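Local coordinates for protein spermidine N1-acetyltransferase (Vibrio cholerae O1 biovar El Tor, PDB 6DAU) that probably transfers an acetyl group from acetyl-CoA to polyamines such as spermidine and spermine, as a member of the GNAT acetyltransferase family, at residues C[55-60]-C[68-73]; C[85-90]-C[100-105]. The protein carries 2 engineered substitutions. All coordinates share one frame; numbering follows the deposited sequence.

Contact 1 (C[55-60]-C[68-73]); sequences ERRFVV and IGLVEL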
ATOM      1  N   GLU C  55     -12.323 -24.991   0.353  1.00 47.10           N
ATOM      2  CA  GLU C  55     -13.685 -25.273  -0.119  1.00 51.03           C
ATOM      3  C   GLU C  55     -13.679 -25.479  -1.618  1.00 50.54           C
ATOM      4  O   GLU C  55     -12.839 -24.898  -2.333  1.00 52.99           O
ATOM      5  CB  GLU C  55     -14.678 -24.150   0.251  1.00 48.76           C
ATOM      6  CG  GLU C  55     -14.633 -23.762   1.726  1.00 54.21           C
ATOM      7  CD  GLU C  55     -15.686 -22.782   2.187  1.00 54.51           C
ATOM      8  OE1 GLU C  55     -15.879 -22.728   3.420  1.00 53.94           O
ATOM      9  OE2 GLU C  55     -16.333 -22.076   1.350  1.00 54.06           O
ATOM     10  N   ARG C  56     -14.605 -26.307  -2.093  1.00 48.98           N
ATOM     11  CA  ARG C  56     -14.730 -26.627  -3.512  1.00 53.49           C
ATOM     12  C   ARG C  56     -16.215 -26.703  -3.859  1.00 56.42           C
ATOM     13  O   ARG C  56     -17.006 -27.321  -3.111  1.00 57.94           O
ATOM     14  CB  ARG C  56     -14.033 -27.941  -3.854  1.00 53.03           C
ATOM     15  CG  ARG C  56     -12.492 -27.887  -3.761  1.00 54.74           C
ATOM     16  CD  ARG C  56     -11.910 -29.293  -3.899  1.00 59.06           C
ATOM     17  NE  ARG C  56     -10.499 -29.357  -3.508  1.00 61.22           N
ATOM     18  CZ  ARG C  56      -9.472 -29.120  -4.331  1.00 61.06           C
ATOM     19  NH1 ARG C  56      -9.689 -28.814  -5.598  1.00 61.49           N
ATOM     20  NH2 ARG C  56      -8.230 -29.179  -3.897  1.00 61.19           N
ATOM     21  N   ARG C  57     -16.574 -26.066  -4.976  1.00 54.09           N
ATOM     22  CA  ARG C  57     -17.970 -25.922  -5.390  1.00 53.15           C
ATOM     23  C   ARG C  57     -18.169 -26.290  -6.839  1.00 54.19           C
ATOM     24  O   ARG C  57     -17.338 -25.992  -7.703  1.00 55.14           O
ATOM     25  CB  ARG C  57     -18.477 -24.498  -5.138  1.00 47.56           C
ATOM     26  CG  ARG C  57     -18.710 -24.250  -3.650  1.00 48.23           C
ATOM     27  CD  ARG C  57     -19.153 -22.807  -3.372  1.00 50.14           C
ATOM     28  NE  ARG C  57     -19.405 -22.661  -1.929  1.00 50.49           N
ATOM     29  CZ  ARG C  57     -18.470 -22.341  -1.026  1.00 50.76           C
ATOM     30  NH1 ARG C  57     -18.791 -22.278   0.244  1.00 49.44           N
ATOM     31  NH2 ARG C  57     -17.213 -22.072  -1.387  1.00 46.10           N
ATOM     32  N   PHE C  58     -19.298 -26.961  -7.093  1.00 55.26           N
ATOM     33  CA  PHE C  58     -19.616 -27.455  -8.411  1.00 56.81           C
ATOM     34  C   PHE C  58     -21.047 -27.103  -8.703  1.00 57.22           C
ATOM     35  O   PHE C  58     -21.939 -27.393  -7.885  1.00 58.77           O
ATOM     36  CB  PHE C  58     -19.363 -28.975  -8.483  1.00 58.71           C
ATOM     37  CG  PHE C  58     -17.933 -29.335  -8.244  1.00 62.14           C
ATOM     38  CD1 PHE C  58     -17.011 -29.256  -9.292  1.00 64.69           C
ATOM     39  CD2 PHE C  58     -17.490 -29.639  -6.963  1.00 61.73           C
ATOM     40  CE1 PHE C  58     -15.668 -29.527  -9.071  1.00 65.75           C
ATOM     41  CE2 PHE C  58     -16.141 -29.900  -6.732  1.00 66.29           C
ATOM     42  CZ  PHE C  58     -15.230 -29.866  -7.784  1.00 68.60           C
ATOM     43  N   VAL C  59     -21.283 -26.438  -9.834  1.00 57.99           N
ATOM     44  CA  VAL C  59     -22.663 -26.171 -10.208  1.00 57.88           C
ATOM     45  C   VAL C  59     -23.163 -27.323 -11.066  1.00 62.47           C
ATOM     46  O   VAL C  59     -22.442 -27.861 -11.911  1.00 65.32           O
ATOM     47  CB  VAL C  59     -22.948 -24.759 -10.781  1.00 61.56           C
ATOM     48  CG1 VAL C  59     -21.874 -23.748 -10.424  1.00 52.98           C
ATOM     49  CG2 VAL C  59     -23.216 -24.764 -12.268  1.00 64.13           C
ATOM     50  N   VAL C  60     -24.394 -27.726 -10.797  1.00 61.72           N
ATOM     51  CA  VAL C  60     -25.015 -28.835 -11.480  1.00 63.98           C
ATOM     52  C   VAL C  60     -25.855 -28.269 -12.625  1.00 66.03           C
ATOM     53  O   VAL C  60     -26.685 -27.384 -12.411  1.00 66.58           O
ATOM     54  CB  VAL C  60     -25.873 -29.658 -10.497  1.00 65.70           C
ATOM     55  CG1 VAL C  60     -26.583 -30.811 -11.208  1.00 62.64           C
ATOM     56  CG2 VAL C  60     -25.024 -30.164  -9.332  1.00 61.61           C
ATOM     57  N   ILE C  68     -29.325 -26.423 -12.143  1.00 65.13           N
ATOM     58  CA  ILE C  68     -30.075 -27.413 -11.343  1.00 65.26           C
ATOM     59  C   ILE C  68     -29.827 -27.226  -9.846  1.00 63.22           C
ATOM     60  O   ILE C  68     -30.780 -27.210  -9.043  1.00 63.92           O
ATOM     61  CB  ILE C  68     -29.760 -28.867 -11.799  1.00 66.30           C
ATOM     62  CG1 ILE C  68     -30.088 -29.061 -13.294  1.00 68.55           C
ATOM     63  CG2 ILE C  68     -30.474 -29.895 -10.951  1.00 67.39           C
ATOM     64  CD1 ILE C  68     -31.564 -28.920 -13.712  1.00 65.80           C
ATOM     65  N   GLY C  69     -28.554 -27.086  -9.467  1.00 63.45           N
ATOM     66  CA  GLY C  69     -28.189 -26.869  -8.080  1.00 58.36           C
ATOM     67  C   GLY C  69     -26.708 -26.758  -7.836  1.00 62.03           C
ATOM     68  O   GLY C  69     -25.932 -26.503  -8.764  1.00 63.85           O
ATOM     69  N   LEU C  70     -26.318 -26.945  -6.577  1.00 60.68           N
ATOM     70  CA  LEU C  70     -24.941 -26.751  -6.139  1.00 60.29           C
ATOM     71  C   LEU C  70     -24.464 -27.916  -5.243  1.00 62.75           C
ATOM     72  O   LEU C  70     -25.209 -28.360  -4.362  1.00 64.69           O
ATOM     73  CB  LEU C  70     -24.859 -25.438  -5.382  1.00 57.10           C
ATOM     74  CG  LEU C  70     -23.528 -25.021  -4.736  1.00 55.54           C
ATOM     75  CD1 LEU C  70     -22.539 -24.622  -5.824  1.00 55.11           C
ATOM     76  CD2 LEU C  70     -23.771 -23.874  -3.763  1.00 55.89           C
ATOM     77  N   VAL C  71     -23.260 -28.408  -5.515  1.00 56.69           N
ATOM     78  CA  VAL C  71     -22.558 -29.344  -4.634  1.00 57.87           C
ATOM     79  C   VAL C  71     -21.386 -28.577  -4.006  1.00 60.88           C
ATOM     80  O   VAL C  71     -20.597 -27.939  -4.726  1.00 60.64           O
ATOM     81  CB  VAL C  71     -22.060 -30.556  -5.451  1.00 60.27           C
ATOM     82  CG1 VAL C  71     -21.034 -31.347  -4.684  1.00 63.06           C
ATOM     83  CG2 VAL C  71     -23.256 -31.457  -5.796  1.00 63.34           C
ATOM     84  N   GLU C  72     -21.301 -28.606  -2.683  1.00 61.33           N
ATOM     85  CA  GLU C  72     -20.319 -27.842  -1.911  1.00 60.22           C
ATOM     86  C   GLU C  72     -19.538 -28.798  -1.002  1.00 57.05           C
ATOM     87  O   GLU C  72     -20.148 -29.538  -0.230  1.00 55.40           O
ATOM     88  CB  GLU C  72     -21.004 -26.874  -0.962  1.00 61.88           C
ATOM     89  CG  GLU C  72     -21.512 -25.571  -1.473  1.00 78.86           C
ATOM     90  CD  GLU C  72     -21.773 -24.575  -0.337  1.00 88.15           C
ATOM     91  OE1 GLU C  72     -21.765 -23.366  -0.630  1.00 89.22           O
ATOM     92  OE2 GLU C  72     -21.922 -24.951   0.851  1.00 97.73           O
ATOM     93  N   LEU C  73     -18.209 -28.738  -1.066  1.00 51.62           N
ATOM     94  CA  LEU C  73     -17.376 -29.327  -0.038  1.00 49.78           C
ATOM     95  C   LEU C  73     -16.701 -28.192   0.707  1.00 53.53           C
ATOM     96  O   LEU C  73     -16.073 -27.322   0.088  1.00 56.10           O
ATOM     97  CB  LEU C  73     -16.317 -30.252  -0.640  1.00 51.65           C
ATOM     98  CG  LEU C  73     -16.748 -31.457  -1.507  1.00 55.81           C
ATOM     99  CD1 LEU C  73     -15.492 -32.150  -2.002  1.00 51.88           C
ATOM    100  CD2 LEU C  73     -17.607 -32.411  -0.705  1.00 57.42           C
TER
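E55 meets the second strand through its backbone, its CA lying 3.2 Å from L73 O in a CA-H...O contact, while its OE2 accepts from R57, and from F32 N beyond the contact. R56 pairs with L73 in a hydrogen-bonded position, and the bond from L73 N to R56 O is nearly straight (2.8 Å, 174°). The R56 guanidinium leads away, to Y78 OH and to E37 of a second subunit. R57 sits opposite E72 in a non-hydrogen-bonded pair, on the sheet face shared with V59 and L70. Both residues hold CG anti to the carbonyl carbon and R57 stays extended from CG to NE, which lays the two chains side by side. R57 NE donates to E72 OE1 at 2.8 Å; the oxygen lies in the guanidinium plane but is approached from above its own carboxylate plane, the two planes being 79° apart. NH1 and NH2 of R57 both grip E55 OE2, completing a salt-bridge network. On the other face, F58 CB lies 4.4 Å from V71 CB in a hydrogen-bonded pair. V59 stands opposite L70, whose CD1 reaches F58 O at 3.5 Å. V60 O accepts from I68 N at 2.8 Å and only weakly from G69 N, so two residues of one strand answer one of the other: a classic beta bulge, within an antiparallel hairpin of the GNAT fold.

Contact 2 (C[85-90]-C[100-105]); sequences FQIIIA and RTLINR
With CG1 anti to the backbone N (chi1 -177°) and the chain kept extended beyond it, I87 carries its CD1 to L102 on the facing helix. L102 has CG turned anti to its carbonyl carbon, which brings CD1 to 3.9 Å from I87 CD1; its CB, placed by the helix backbone, meets the same methyl. The I87 CD1 to L102 CB separation of 3.4 Å is close for two carbons, a sign of tight local packing. The isoleucine thus presents its end to the base of the leucine, and the two side chains cross at about a right angle. F85 makes the second contact: its ring reaches CG1 of I103 with CZ at 3.9 Å and CE2 at 4.1 Å, in an oblique approach with the side chains again nearly perpendicular. I89 adds a looser contact, its CG1 standing 4.4 Å from L102 CD1. All three strand residues direct CB toward the helix; the axes of segments 85-89 and 100-105 approach to 9.7 Å at an angle of 147°. Beyond the pair, Y134 of helix 128-136 touches both I87 and I103, and V71 and L73 of the neighbouring strand pack against F85. The side-chain pairs that meet are all apolar and no polar bond joins the two segments, which implies an interface of apolar shape packing; the helix's polar partners, E136 for R100 and N2 for T101, lie away from the strand.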
ATOM      1  N   PHE C  85     -19.960 -31.889   3.408  1.00 56.38           N
ATOM      2  CA  PHE C  85     -20.664 -31.851   2.140  1.00 58.84           C
ATOM      3  C   PHE C  85     -22.037 -31.189   2.341  1.00 59.25           C
ATOM      4  O   PHE C  85     -22.709 -31.394   3.369  1.00 57.07           O
ATOM      5  CB  PHE C  85     -20.767 -33.295   1.575  1.00 61.27           C
ATOM      6  CG  PHE C  85     -21.888 -33.511   0.622  1.00 64.67           C
ATOM      7  CD1 PHE C  85     -21.807 -33.077  -0.710  1.00 63.63           C
ATOM      8  CD2 PHE C  85     -23.049 -34.143   1.044  1.00 69.10           C
ATOM      9  CE1 PHE C  85     -22.883 -33.243  -1.589  1.00 69.06           C
ATOM     10  CE2 PHE C  85     -24.140 -34.315   0.176  1.00 68.27           C
ATOM     11  CZ  PHE C  85     -24.062 -33.878  -1.139  1.00 68.51           C
ATOM     12  N   GLN C  86     -22.440 -30.376   1.376  1.00 61.13           N
ATOM     13  CA  GLN C  86     -23.801 -29.849   1.314  1.00 62.91           C
ATOM     14  C   GLN C  86     -24.240 -29.866  -0.145  1.00 65.15           C
ATOM     15  O   GLN C  86     -23.424 -29.708  -1.072  1.00 59.37           O
ATOM     16  CB  GLN C  86     -23.860 -28.417   1.839  1.00 65.61           C
ATOM     17  CG  GLN C  86     -23.635 -28.316   3.355  1.00 79.68           C
ATOM     18  CD  GLN C  86     -23.173 -26.936   3.844  1.00 83.39           C
ATOM     19  OE1 GLN C  86     -23.321 -25.925   3.149  1.00 85.10           O
ATOM     20  NE2 GLN C  86     -22.607 -26.892   5.068  1.00 79.56           N
ATOM     21  N   ILE C  87     -25.541 -30.032  -0.340  1.00 66.84           N
ATOM     22  CA  ILE C  87     -26.141 -29.956  -1.646  1.00 65.56           C
ATOM     23  C   ILE C  87     -27.360 -29.012  -1.575  1.00 64.85           C
ATOM     24  O   ILE C  87     -28.120 -29.065  -0.617  1.00 64.76           O
ATOM     25  CB  ILE C  87     -26.477 -31.361  -2.155  1.00 69.11           C
ATOM     26  CG1 ILE C  87     -27.041 -31.290  -3.564  1.00 72.08           C
ATOM     27  CG2 ILE C  87     -27.431 -32.084  -1.209  1.00 70.35           C
ATOM     28  CD1 ILE C  87     -27.431 -32.614  -4.141  1.00 77.72           C
ATOM     29  N   ILE C  88     -27.512 -28.122  -2.553  1.00 63.61           N
ATOM     30  CA  ILE C  88     -28.742 -27.338  -2.686  1.00 64.47           C
ATOM     31  C   ILE C  88     -29.292 -27.595  -4.083  1.00 65.55           C
ATOM     32  O   ILE C  88     -28.574 -27.418  -5.079  1.00 65.97           O
ATOM     33  CB  ILE C  88     -28.534 -25.810  -2.483  1.00 67.61           C
ATOM     34  CG1 ILE C  88     -27.621 -25.512  -1.277  1.00 70.91           C
ATOM     35  CG2 ILE C  88     -29.883 -25.127  -2.320  1.00 67.65           C
ATOM     36  CD1 ILE C  88     -27.148 -24.075  -1.118  1.00 74.09           C
ATOM     37  N   ILE C  89     -30.541 -28.026  -4.162  1.00 64.44           N
ATOM     38  CA  ILE C  89     -31.227 -28.143  -5.444  1.00 63.47           C
ATOM     39  C   ILE C  89     -32.192 -26.974  -5.537  1.00 62.26           C
ATOM     40  O   ILE C  89     -32.914 -26.708  -4.582  1.00 62.73           O
ATOM     41  CB  ILE C  89     -31.939 -29.505  -5.548  1.00 67.41           C
ATOM     42  CG1 ILE C  89     -30.897 -30.631  -5.487  1.00 69.36           C
ATOM     43  CG2 ILE C  89     -32.786 -29.606  -6.831  1.00 69.48           C
ATOM     44  CD1 ILE C  89     -31.496 -31.958  -5.108  1.00 74.60           C
ATOM     45  N   ALA C  90     -32.170 -26.255  -6.656  1.00 60.23           N
ATOM     46  CA  ALA C  90     -33.117 -25.150  -6.909  1.00 65.92           C
ATOM     47  C   ALA C  90     -34.563 -25.622  -6.769  1.00 68.13           C
ATOM     48  O   ALA C  90     -34.880 -26.726  -7.221  1.00 70.32           O
ATOM     49  CB  ALA C  90     -32.886 -24.534  -8.288  1.00 65.37           C
ATOM     50  N   ARG C 100     -30.256 -38.027  -5.230  1.00 71.16           N
ATOM     51  CA  ARG C 100     -29.520 -39.277  -5.175  1.00 73.21           C
ATOM     52  C   ARG C 100     -28.309 -39.268  -6.117  1.00 69.17           C
ATOM     53  O   ARG C 100     -27.189 -39.584  -5.706  1.00 68.30           O
ATOM     54  CB  ARG C 100     -30.483 -40.413  -5.524  1.00 76.96           C
ATOM     55  CG  ARG C 100     -30.126 -41.764  -4.966  1.00 82.87           C
ATOM     56  CD  ARG C 100     -31.240 -42.744  -5.390  1.00 94.26           C
ATOM     57  NE  ARG C 100     -31.662 -43.521  -4.236  1.00100.61           N
ATOM     58  CZ  ARG C 100     -32.709 -43.237  -3.465  1.00103.64           C
ATOM     59  NH1 ARG C 100     -33.555 -42.241  -3.779  1.00101.71           N
ATOM     60  NH2 ARG C 100     -32.941 -44.046  -2.422  1.00 98.97           N
ATOM     61  N   THR C 101     -28.537 -38.885  -7.367  1.00 68.98           N
ATOM     62  CA  THR C 101     -27.493 -38.826  -8.380  1.00 70.61           C
ATOM     63  C   THR C 101     -26.394 -37.848  -7.965  1.00 68.21           C
ATOM     64  O   THR C 101     -25.219 -38.176  -8.068  1.00 71.68           O
ATOM     65  CB  THR C 101     -28.072 -38.439  -9.759  1.00 71.26           C
ATOM     66  OG1 THR C 101     -29.147 -39.336 -10.079  1.00 77.94           O
ATOM     67  CG2 THR C 101     -26.993 -38.517 -10.856  1.00 73.69           C
ATOM     68  N   LEU C 102     -26.780 -36.678  -7.471  1.00 64.81           N
ATOM     69  CA  LEU C 102     -25.827 -35.638  -7.121  1.00 63.05           C
ATOM     70  C   LEU C 102     -25.019 -35.963  -5.895  1.00 60.85           C
ATOM     71  O   LEU C 102     -23.822 -35.691  -5.849  1.00 57.52           O
ATOM     72  CB  LEU C 102     -26.514 -34.290  -6.982  1.00 66.30           C
ATOM     73  CG  LEU C 102     -27.232 -33.864  -8.285  1.00 71.62           C
ATOM     74  CD1 LEU C 102     -27.908 -32.522  -8.036  1.00 72.80           C
ATOM     75  CD2 LEU C 102     -26.229 -33.818  -9.433  1.00 69.28           C
ATOM     76  N   ILE C 103     -25.669 -36.578  -4.907  1.00 63.20           N
ATOM     77  CA  ILE C 103     -24.953 -37.093  -3.749  1.00 63.09           C
ATOM     78  C   ILE C 103     -23.852 -38.063  -4.222  1.00 61.25           C
ATOM     79  O   ILE C 103     -22.687 -37.928  -3.832  1.00 61.42           O
ATOM     80  CB  ILE C 103     -25.897 -37.724  -2.725  1.00 63.73           C
ATOM     81  CG1 ILE C 103     -26.723 -36.607  -2.046  1.00 62.18           C
ATOM     82  CG2 ILE C 103     -25.120 -38.515  -1.673  1.00 64.36           C
ATOM     83  CD1 ILE C 103     -28.073 -37.102  -1.491  1.00 65.07           C
ATOM     84  N   ASN C 104     -24.220 -38.984  -5.095  1.00 58.71           N
ATOM     85  CA  ASN C 104     -23.252 -39.970  -5.609  1.00 63.29           C
ATOM     86  C   ASN C 104     -22.124 -39.337  -6.429  1.00 59.37           C
ATOM     87  O   ASN C 104     -20.986 -39.739  -6.291  1.00 58.99           O
ATOM     88  CB  ASN C 104     -23.939 -41.133  -6.341  1.00 63.81           C
ATOM     89  CG  ASN C 104     -24.672 -42.073  -5.359  1.00 71.33           C
ATOM     90  OD1 ASN C 104     -24.254 -42.292  -4.211  1.00 76.31           O
ATOM     91  ND2 ASN C 104     -25.807 -42.607  -5.795  1.00 76.34           N
ATOM     92  N   ARG C 105     -22.434 -38.341  -7.254  1.00 59.79           N
ATOM     93  CA  ARG C 105     -21.399 -37.558  -7.956  1.00 63.61           C
ATOM     94  C   ARG C 105     -20.421 -36.878  -7.004  1.00 60.10           C
ATOM     95  O   ARG C 105     -19.210 -36.914  -7.248  1.00 59.49           O
ATOM     96  CB  ARG C 105     -21.995 -36.504  -8.866  1.00 66.06           C
ATOM     97  CG  ARG C 105     -22.776 -37.089 -10.028  1.00 76.54           C
ATOM     98  CD  ARG C 105     -21.886 -37.763 -11.056  1.00 84.38           C
ATOM     99  NE  ARG C 105     -22.533 -38.939 -11.622  1.00 96.83           N
ATOM    100  CZ  ARG C 105     -23.487 -38.894 -12.546  1.00105.97           C
ATOM    101  NH1 ARG C 105     -24.009 -40.045 -13.004  1.00108.34           N
ATOM    102  NH2 ARG C 105     -23.889 -37.742 -13.099  1.00100.28           N
TER

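In the fold
Contact 1 and contact 2 lie in series along the chain, their centres 8 Å apart, and meet at the boundary between neighbouring strands 67-77 and 82-89. Two probable backbone hydrogen bonds mark that boundary: L70 N to I88 O at 2.7 Å and E72 N to Q86 O at 2.9 Å. Segment 68-73 is therefore bonded along both edges, to 55-60 and to 85-90. A third tie is apolar, with V60 CG1 packing 3.5 Å from L102 CD2, so that helix 98-112 spans from strand 82-89 to strand 56-61 on the face bearing V60, F58 and V71. Together they join three neighbouring strands of the central sheet, 56-61, 67-77 and 82-89, to the helix packed on them.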